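Cellulase CEL9M (Clostridium cellulolyticum, PDB 1IA6) probably hydrolyses internal beta-1,4-glucosidic linkages in cellulose and related beta-glucans, as a family 9 glycoside hydrolase that carries zinc and calcium. Local coordinates at residues A[66-78]-A[94-106]. Sequence-based numbering, arbitrary orientation. Where two conformers were deposited one is given.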
# COMPACT_ATOMS: atom_id res chain seq x y z
N PRO A 66 7.48 1.64 -1.03
CA PRO A 66 6.05 1.79 -0.77
C PRO A 66 5.21 1.71 -2.04
O PRO A 66 4.03 1.35 -1.99
CB PRO A 66 5.95 3.16 -0.07
CG PRO A 66 7.17 3.89 -0.56
CD PRO A 66 8.23 2.82 -0.56
N GLN A 67 5.80 2.04 -3.19
CA GLN A 67 5.07 1.96 -4.45
C GLN A 67 4.76 0.49 -4.73
O GLN A 67 3.62 0.13 -5.05
CB GLN A 67 5.90 2.55 -5.60
CG GLN A 67 5.16 2.68 -6.93
CD GLN A 67 4.56 4.06 -7.17
OE1 GLN A 67 3.96 4.31 -8.23
NE2 GLN A 67 4.70 4.97 -6.21
N GLY A 68 5.77 -0.37 -4.58
CA GLY A 68 5.58 -1.79 -4.82
C GLY A 68 4.69 -2.46 -3.78
O GLY A 68 3.83 -3.27 -4.11
N TYR A 69 4.91 -2.12 -2.52
CA TYR A 69 4.11 -2.66 -1.42
C TYR A 69 2.64 -2.34 -1.64
O TYR A 69 1.78 -3.22 -1.55
CB TYR A 69 4.56 -2.03 -0.09
CG TYR A 69 3.58 -2.21 1.05
CD1 TYR A 69 3.56 -3.39 1.79
CD2 TYR A 69 2.66 -1.22 1.37
CE1 TYR A 69 2.64 -3.58 2.83
CE2 TYR A 69 1.74 -1.39 2.41
CZ TYR A 69 1.74 -2.57 3.13
OH TYR A 69 0.83 -2.76 4.15
N SER A 70 2.35 -1.08 -1.94
CA SER A 70 0.97 -0.65 -2.16
C SER A 70 0.31 -1.41 -3.30
O SER A 70 -0.83 -1.87 -3.16
CB SER A 70 0.93 0.85 -2.42
OG SER A 70 1.33 1.56 -1.25
N ALA A 71 1.02 -1.55 -4.41
CA ALA A 71 0.48 -2.28 -5.56
C ALA A 71 0.23 -3.74 -5.20
O ALA A 71 -0.75 -4.33 -5.64
CB ALA A 71 1.45 -2.19 -6.74
N ALA A 72 1.12 -4.32 -4.40
CA ALA A 72 0.97 -5.71 -4.00
C ALA A 72 -0.20 -5.93 -3.05
O ALA A 72 -0.93 -6.91 -3.19
CB ALA A 72 2.26 -6.22 -3.34
N ILE A 73 -0.38 -5.03 -2.09
CA ILE A 73 -1.48 -5.16 -1.13
C ILE A 73 -2.83 -4.94 -1.79
O ILE A 73 -3.81 -5.60 -1.44
CB ILE A 73 -1.30 -4.19 0.06
CG1 ILE A 73 0.00 -4.50 0.79
CG2 ILE A 73 -2.51 -4.27 1.00
CD1 ILE A 73 0.24 -5.97 1.07
N LEU A 74 -2.90 -4.00 -2.73
CA LEU A 74 -4.15 -3.75 -3.44
C LEU A 74 -4.48 -4.98 -4.28
O LEU A 74 -5.63 -5.41 -4.34
CB LEU A 74 -4.02 -2.53 -4.35
CG LEU A 74 -4.02 -1.16 -3.67
CD1 LEU A 74 -3.65 -0.09 -4.69
CD2 LEU A 74 -5.40 -0.88 -3.06
N GLY A 75 -3.46 -5.55 -4.92
CA GLY A 75 -3.67 -6.74 -5.73
C GLY A 75 -4.12 -7.91 -4.87
O GLY A 75 -4.95 -8.72 -5.29
N TRP A 76 -3.58 -8.01 -3.66
CA TRP A 76 -3.94 -9.09 -2.75
C TRP A 76 -5.40 -8.95 -2.33
O TRP A 76 -6.12 -9.94 -2.23
CB TRP A 76 -3.02 -9.07 -1.52
CG TRP A 76 -3.11 -10.28 -0.63
CD1 TRP A 76 -3.53 -11.53 -0.99
CD2 TRP A 76 -2.72 -10.37 0.74
NE1 TRP A 76 -3.42 -12.39 0.07
CE2 TRP A 76 -2.93 -11.71 1.15
CE3 TRP A 76 -2.21 -9.46 1.67
CZ2 TRP A 76 -2.64 -12.16 2.44
CZ3 TRP A 76 -1.92 -9.90 2.96
CH2 TRP A 76 -2.14 -11.24 3.33
N SER A 77 -5.82 -7.71 -2.11
CA SER A 77 -7.20 -7.43 -1.71
C SER A 77 -8.19 -7.92 -2.76
O SER A 77 -9.19 -8.56 -2.43
CB SER A 77 -7.38 -5.92 -1.51
OG SER A 77 -6.46 -5.40 -0.56
N LEU A 78 -7.90 -7.63 -4.02
CA LEU A 78 -8.76 -8.03 -5.12
C LEU A 78 -8.77 -9.55 -5.30
O LEU A 78 -9.81 -10.15 -5.57
CB LEU A 78 -8.30 -7.36 -6.42
CG LEU A 78 -9.15 -7.62 -7.68
CD1 LEU A 78 -10.57 -7.11 -7.46
CD2 LEU A 78 -8.51 -6.92 -8.86
N MET A 94 -10.98 -0.47 -9.60
CA MET A 94 -9.84 -1.09 -8.92
C MET A 94 -8.80 -1.56 -9.93
O MET A 94 -7.60 -1.34 -9.75
CB MET A 94 -10.32 -2.27 -8.08
CG MET A 94 -9.22 -2.97 -7.31
SD MET A 94 -8.55 -1.94 -5.98
CE MET A 94 -7.86 -3.20 -4.94
N LEU A 95 -9.25 -2.21 -11.00
CA LEU A 95 -8.33 -2.70 -12.03
C LEU A 95 -7.60 -1.55 -12.71
O LEU A 95 -6.44 -1.70 -13.09
CB LEU A 95 -9.09 -3.55 -13.06
CG LEU A 95 -9.50 -4.93 -12.53
CD1 LEU A 95 -10.41 -5.62 -13.54
CD2 LEU A 95 -8.26 -5.75 -12.26
N GLN A 96 -8.27 -0.42 -12.87
CA GLN A 96 -7.63 0.73 -13.48
C GLN A 96 -6.51 1.24 -12.58
O GLN A 96 -5.43 1.57 -13.07
CB GLN A 96 -8.65 1.85 -13.72
CG GLN A 96 -9.83 1.40 -14.59
CD GLN A 96 -10.72 2.54 -15.00
OE1 GLN A 96 -11.06 3.41 -14.20
NE2 GLN A 96 -11.12 2.55 -16.27
N GLN A 97 -6.74 1.29 -11.27
CA GLN A 97 -5.72 1.77 -10.34
C GLN A 97 -4.52 0.84 -10.38
O GLN A 97 -3.37 1.29 -10.39
CB GLN A 97 -6.26 1.83 -8.90
CG GLN A 97 -7.60 2.55 -8.74
CD GLN A 97 -7.57 3.98 -9.26
OE1 GLN A 97 -7.22 4.22 -10.42
NE2 GLN A 97 -7.94 4.93 -8.41
N LEU A 98 -4.79 -0.46 -10.42
CA LEU A 98 -3.73 -1.45 -10.46
C LEU A 98 -2.92 -1.39 -11.75
O LEU A 98 -1.69 -1.45 -11.72
CB LEU A 98 -4.31 -2.86 -10.27
CG LEU A 98 -4.82 -3.13 -8.85
CD1 LEU A 98 -5.69 -4.37 -8.82
CD2 LEU A 98 -3.62 -3.30 -7.92
N LYS A 99 -3.60 -1.26 -12.88
CA LYS A 99 -2.88 -1.21 -14.15
C LYS A 99 -2.01 0.04 -14.24
O LYS A 99 -0.97 0.04 -14.90
CB LYS A 99 -3.84 -1.27 -15.34
CG LYS A 99 -3.11 -1.57 -16.65
CD LYS A 99 -4.08 -1.82 -17.80
CE LYS A 99 -3.35 -2.31 -19.04
NZ LYS A 99 -2.32 -1.34 -19.50
N TYR A 100 -2.42 1.11 -13.56
CA TYR A 100 -1.62 2.33 -13.59
C TYR A 100 -0.29 2.04 -12.88
O TYR A 100 0.75 2.60 -13.25
CB TYR A 100 -2.35 3.48 -12.89
CG TYR A 100 -1.93 4.84 -13.42
CD1 TYR A 100 -2.42 5.31 -14.64
CD2 TYR A 100 -1.03 5.64 -12.71
CE1 TYR A 100 -2.02 6.55 -15.14
CE2 TYR A 100 -0.62 6.88 -13.21
CZ TYR A 100 -1.12 7.33 -14.43
OH TYR A 100 -0.71 8.54 -14.93
N PHE A 101 -0.33 1.17 -11.87
CA PHE A 101 0.88 0.78 -11.15
C PHE A 101 1.74 -0.11 -12.04
O PHE A 101 2.92 0.15 -12.26
CB PHE A 101 0.56 -0.04 -9.89
CG PHE A 101 0.33 0.77 -8.64
CD1 PHE A 101 1.38 1.41 -8.00
CD2 PHE A 101 -0.94 0.84 -8.08
CE1 PHE A 101 1.18 2.10 -6.81
CE2 PHE A 101 -1.16 1.52 -6.89
CZ PHE A 101 -0.09 2.16 -6.25
N THR A 102 1.15 -1.19 -12.55
CA THR A 102 1.91 -2.13 -13.35
C THR A 102 2.48 -1.57 -14.65
O THR A 102 3.58 -1.96 -15.05
CB THR A 102 1.11 -3.43 -13.61
OG1 THR A 102 -0.09 -3.13 -14.32
CG2 THR A 102 0.76 -4.10 -12.29
N ASP A 103 1.77 -0.66 -15.30
CA ASP A 103 2.29 -0.06 -16.54
C ASP A 103 3.61 0.63 -16.22
O ASP A 103 4.56 0.60 -17.01
CB ASP A 103 1.32 0.98 -17.11
CG ASP A 103 0.17 0.35 -17.88
OD1 ASP A 103 0.23 -0.86 -18.17
OD2 ASP A 103 -0.77 1.09 -18.22
N TYR A 104 3.66 1.26 -15.05
CA TYR A 104 4.85 1.98 -14.60
C TYR A 104 5.98 1.00 -14.29
O TYR A 104 7.13 1.23 -14.67
CB TYR A 104 4.48 2.82 -13.37
CG TYR A 104 5.64 3.47 -12.64
CD1 TYR A 104 6.49 4.37 -13.29
CD2 TYR A 104 5.86 3.20 -11.29
CE1 TYR A 104 7.54 4.99 -12.60
CE2 TYR A 104 6.90 3.82 -10.59
CZ TYR A 104 7.73 4.71 -11.25
OH TYR A 104 8.76 5.32 -10.56
N PHE A 105 5.67 -0.10 -13.60
CA PHE A 105 6.70 -1.08 -13.28
C PHE A 105 7.33 -1.67 -14.54
O PHE A 105 8.55 -1.87 -14.61
CB PHE A 105 6.13 -2.22 -12.43
CG PHE A 105 5.56 -1.77 -11.11
CD1 PHE A 105 6.11 -0.68 -10.43
CD2 PHE A 105 4.49 -2.44 -10.55
CE1 PHE A 105 5.58 -0.27 -9.20
CE2 PHE A 105 3.96 -2.04 -9.32
CZ PHE A 105 4.50 -0.95 -8.65
N LEU A 106 6.50 -1.95 -15.54
CA LEU A 106 6.99 -2.52 -16.79
C LEU A 106 7.91 -1.54 -17.53
O LEU A 106 8.95 -1.94 -18.05
CB LEU A 106 5.82 -2.93 -17.69
CG LEU A 106 5.01 -4.15 -17.21
CD1 LEU A 106 3.82 -4.38 -18.14
CD2 LEU A 106 5.91 -5.37 -17.17
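Ala71 meets two phenylalanines at once: its CB lies over one face of the Phe101 ring, 4.0 Å from the centroid in a CH-pi contact, and touches the edge of the Phe105 ring, 3.6 Å from CE2. Phe101 is a knob in the hole formed by Gln67, Ser70, Ala71 and Leu74, where Leu74 CD1 comes within 3.7 Å of Phe101 CE2. One turn back along its own helix, Leu98 fills the next hole, among Ala71, Leu74, Gly75 and Leu78; its CD2 branch presses on Leu74 CB (3.7 Å) while its CD1 turns to Leu78 CD2. That same Leu78 methyl meets Leu95 CD2 at 3.6 Å, the two side chains crossing at about a right angle. Met94, bent at chi2, brings its CE against the backbone O of Leu74 and beside Leu74 CD2.

Helices 64-80 and 91-107 are consecutive long helices of the (alpha/alpha) barrel of family 9 catalytic modules, with the short helix 82-87 in the connection between them; segments 66-78 and 94-106 run roughly antiparallel, at 143°, with axes 10.1 Å apart at closest approach.

At the start of segment 66-78 the apolar seam gives way to a glutamine side chain among three rings. Gln67 has CG anti to the backbone N (chi1 -173°); this first torsion carries CG to the edge of the Phe105 ring, 3.7 Å from CE1, and the bend at chi2 then turns OE1 to within 3.8 Å of Tyr104 CD2. The amide plane stands 72° from the Phe101 ring, and OE1 accepts a hydrogen bond from Tyr54 N, which ties this buried polar group to the region preceding the zinc ligand His55. Further out, helix 413-429 backs Gln67, Ser70 and Leu74, whereas helix 152-169 packs on Ala71 and Phe105.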